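Local coordinates for glycoside hydrolase, family 11\:clostridium cellulosome enzyme, dockerin type i\:polysaccharide (Clostridium thermocellum, PDB 2C79), which probably removes acetyl groups from acetylated xylan as a metal-dependent acetyl xylan esterase of the polysaccharide deacetylase (NodB) family, at residues I61-W66 with A84-V89. Sequence-based numbering, arbitrary orientation.
Sequences IGNHSW and ADTNAV. With CO (cobalt (II) ion), chain B.
Where strand 60-63 gives way to the loop 64-66, the chain passes the 84-89 part of helix 76-94 most closely at Trp66 and Thr86, whose CA atoms are 5.4 Å apart. The amide of Asn63 joins the strand end to the helix through ND2 and braces its own turn through OD1. ND2 donates to Asn87 OD1 at 2.8 Å; the acceptor lies near the amide plane of Asn63, but the donor stands well above the carbonyl plane of Asn87, the two amides being turned 83° apart. ND2 also binds Ile83 O, so it is gripped twice by the helix. On the other branch, OD1 accepts from Ser65 N at 2.8 Å in its carbonyl plane, closing an Asx turn; asparagine suits the place by offering donor and acceptor together. The methyl of Thr86 lies aslant against this amide, CG2 3.6 Å from Asn63 OD1. Threonine fits because its hydroxyl bonds back to Ser82 O of its own helix. That same OG1 sits at the edge of the Trp66 ring. With CG anti to the backbone N (chi1 -174°), the indole reaches the helix, broad enough to meet Asp85 CB through CE3 at 3.6 Å and Val89 CG2 through CZ3 at 4.2 Å. The carboxylate of Asp85 pairs with Lys81. His64, between Asn63 and Trp66 in the chain, points away from the helix, and its NE2 binds cobalt at 2.2 Å; Arg102 O holds ND1, and Asp13 and four waters complete the metal's shell. A metal-binding histidine on the loop after a parallel strand, with an outer helix behind it, is characteristic of the NodB-type polysaccharide deacetylase fold.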
ATOM      1  N   ILE A  61      -0.223   7.952  -1.244  1.00  5.53           N
ATOM      2  CA  ILE A  61      -1.217   7.173  -1.957  1.00  6.00           C
ATOM      3  C   ILE A  61      -0.571   6.605  -3.217  1.00  6.08           C
ATOM      4  O   ILE A  61       0.033   7.358  -3.992  1.00  6.72           O
ATOM      5  CB  ILE A  61      -2.448   8.020  -2.328  1.00  5.69           C
ATOM      6  CG1 ILE A  61      -3.135   8.540  -1.038  1.00  7.23           C
ATOM      7  CG2 ILE A  61      -3.446   7.180  -3.127  1.00  8.17           C
ATOM      8  CD1 ILE A  61      -4.276   9.528  -1.331  1.00  8.37           C
ATOM      9  N   GLY A  62      -0.741   5.295  -3.408  1.00  5.48           N
ATOM     10  CA  GLY A  62      -0.313   4.642  -4.638  1.00  5.90           C
ATOM     11  C   GLY A  62      -1.496   4.002  -5.347  1.00  4.90           C
ATOM     12  O   GLY A  62      -2.660   4.110  -4.904  1.00  5.58           O
ATOM     13  N   ASN A  63      -1.216   3.336  -6.471  1.00  5.00           N
ATOM     14  CA  ASN A  63      -2.266   2.876  -7.395  1.00  4.57           C
ATOM     15  C   ASN A  63      -2.389   1.333  -7.296  1.00  5.18           C
ATOM     16  O   ASN A  63      -1.361   0.637  -7.451  1.00  6.80           O
ATOM     17  CB  ASN A  63      -1.808   3.284  -8.806  1.00  5.79           C
ATOM     18  CG  ASN A  63      -2.865   3.106  -9.889  1.00  5.92           C
ATOM     19  OD1 ASN A  63      -3.511   2.061  -9.983  1.00  8.04           O
ATOM     20  ND2 ASN A  63      -3.023   4.126 -10.757  1.00  7.30           N
ATOM     21  N   HIS A  64      -3.598   0.833  -6.985  1.00  4.81           N
ATOM     22  CA  HIS A  64      -3.839  -0.624  -6.949  1.00  4.82           C
ATOM     23  C   HIS A  64      -4.854  -1.005  -8.035  1.00  5.42           C
ATOM     24  O   HIS A  64      -5.574  -2.005  -7.907  1.00  6.44           O
ATOM     25  CB  HIS A  64      -4.302  -1.058  -5.539  1.00  5.61           C
ATOM     26  CG  HIS A  64      -4.279  -2.539  -5.269  1.00  5.87           C
ATOM     27  ND1 HIS A  64      -3.277  -3.397  -5.716  1.00  6.69           N
ATOM     28  CD2 HIS A  64      -5.083  -3.293  -4.467  1.00  7.29           C
ATOM     29  CE1 HIS A  64      -3.509  -4.623  -5.238  1.00  6.18           C
ATOM     30  NE2 HIS A  64      -4.596  -4.588  -4.474  1.00  6.11           N
ATOM     31  N   SER A  65      -4.918  -0.204  -9.097  1.00  4.75           N
ATOM     32  CA  SER A  65      -5.767  -0.509 -10.250  1.00  5.27           C
ATOM     33  C   SER A  65      -7.191   0.015 -10.060  1.00  4.82           C
ATOM     34  O   SER A  65      -7.580   0.372  -8.948  1.00  5.50           O
ATOM     35  CB  SER A  65      -5.790  -2.015 -10.516  1.00  6.84           C
ATOM     36  OG  SER A  65      -7.019  -2.586 -10.107  1.00  6.89           O
ATOM     37  N   TRP A  66      -7.967   0.060 -11.141  1.00  5.51           N
ATOM     38  CA  TRP A  66      -9.360   0.488 -11.042  1.00  5.73           C
ATOM     39  C   TRP A  66     -10.232  -0.484 -10.256  1.00  5.71           C
ATOM     40  O   TRP A  66     -11.235  -0.085  -9.646  1.00  6.21           O
ATOM     41  CB  TRP A  66      -9.939   0.650 -12.451  1.00  6.31           C
ATOM     42  CG  TRP A  66     -11.335   1.222 -12.449  1.00  6.77           C
ATOM     43  CD1 TRP A  66     -12.499   0.561 -12.696  1.00  8.27           C
ATOM     44  CD2 TRP A  66     -11.704   2.570 -12.097  1.00  7.75           C
ATOM     45  NE1 TRP A  66     -13.559   1.418 -12.600  1.00  9.59           N
ATOM     46  CE2 TRP A  66     -13.115   2.655 -12.200  1.00  8.13           C
ATOM     47  CE3 TRP A  66     -10.972   3.727 -11.759  1.00  8.31           C
ATOM     48  CZ2 TRP A  66     -13.814   3.850 -11.930  1.00 10.29           C
ATOM     49  CZ3 TRP A  66     -11.675   4.903 -11.453  1.00 10.39           C
ATOM     50  CH2 TRP A  66     -13.086   4.944 -11.542  1.00 11.89           C
ATOM     51  N   ALA A  84      -4.901   4.860 -15.592  1.00  8.09           N
ATOM     52  CA  ALA A  84      -5.161   6.283 -15.806  1.00  8.46           C
ATOM     53  C   ALA A  84      -6.399   6.726 -15.070  1.00  8.83           C
ATOM     54  O   ALA A  84      -6.410   7.796 -14.443  1.00 10.67           O
ATOM     55  CB  ALA A  84      -5.284   6.609 -17.292  1.00  8.81           C
ATOM     56  N   ASP A  85      -7.440   5.918 -15.127  1.00  7.59           N
ATOM     57  CA  ASP A  85      -8.696   6.297 -14.450  1.00  8.30           C
ATOM     58  C   ASP A  85      -8.483   6.373 -12.941  1.00  8.06           C
ATOM     59  O   ASP A  85      -9.091   7.237 -12.258  1.00  9.44           O
ATOM     60  CB  ASP A  85      -9.818   5.293 -14.793  1.00  9.52           C
ATOM     61  CG  ASP A  85     -10.348   5.468 -16.214  1.00 10.64           C
ATOM     62  OD1 ASP A  85      -9.878   6.383 -16.950  1.00 13.14           O
ATOM     63  OD2 ASP A  85     -11.218   4.641 -16.651  1.00 12.36           O
ATOM     64  N   THR A  86      -7.663   5.445 -12.400  1.00  7.39           N
ATOM     65  CA  THR A  86      -7.372   5.464 -10.965  1.00  6.95           C
ATOM     66  C   THR A  86      -6.546   6.704 -10.611  1.00  7.12           C
ATOM     67  O   THR A  86      -6.835   7.396  -9.615  1.00  8.35           O
ATOM     68  CB  THR A  86      -6.655   4.152 -10.589  1.00  7.17           C
ATOM     69  OG1 THR A  86      -7.565   3.079 -10.899  1.00  6.74           O
ATOM     70  CG2 THR A  86      -6.377   4.114  -9.060  1.00  6.87           C
ATOM     71  N   ASN A  87      -5.507   6.983 -11.399  1.00  6.86           N
ATOM     72  CA  ASN A  87      -4.749   8.210 -11.153  1.00  7.77           C
ATOM     73  C   ASN A  87      -5.634   9.466 -11.177  1.00  8.75           C
ATOM     74  O   ASN A  87      -5.437  10.382 -10.379  1.00  9.77           O
ATOM     75  CB  ASN A  87      -3.651   8.367 -12.209  1.00  8.64           C
ATOM     76  CG  ASN A  87      -2.466   7.439 -11.996  1.00 10.09           C
ATOM     77  OD1 ASN A  87      -2.294   6.859 -10.929  1.00 10.17           O
ATOM     78  ND2 ASN A  87      -1.638   7.293 -13.036  1.00 11.56           N
ATOM     79  N   ALA A  88      -6.585   9.522 -12.106  1.00  8.94           N
ATOM     80  CA  ALA A  88      -7.400  10.742 -12.261  1.00  9.95           C
ATOM     81  C   ALA A  88      -8.249  10.978 -11.000  1.00  9.66           C
ATOM     82  O   ALA A  88      -8.420  12.148 -10.554  1.00 10.77           O
ATOM     83  CB  ALA A  88      -8.308  10.628 -13.469  1.00 10.62           C
ATOM     84  N   VAL A  89      -8.811   9.918 -10.417  1.00  8.96           N
ATOM     85  CA  VAL A  89      -9.651  10.139  -9.226  1.00  9.11           C
ATOM     86  C   VAL A  89      -8.799  10.450  -8.017  1.00  9.23           C
ATOM     87  O   VAL A  89      -9.203  11.281  -7.172  1.00  8.22           O
ATOM     88  CB  VAL A  89     -10.663   9.003  -8.942  1.00 10.41           C
ATOM     89  CG1 VAL A  89     -11.778   8.994  -9.987  1.00 13.36           C
ATOM     90  CG2 VAL A  89     -10.001   7.626  -8.805  1.00  8.84           C
TER
HETATM   91 CO    CO B1685      -5.652  -6.244  -3.567  1.00  7.24          CO
HETATM   92  O   HOH W   1      -6.821  -7.856  -2.842  1.00  9.97           O
HETATM   93  O   HOH W   2      -6.985  -6.323  -5.164  1.00  9.78           O
HETATM   94  O   HOH W   3      -4.384  -7.743  -4.660  1.00 10.19           O
HETATM   95  O   HOH W   4      -4.242  -6.663  -2.094  1.00  9.07           O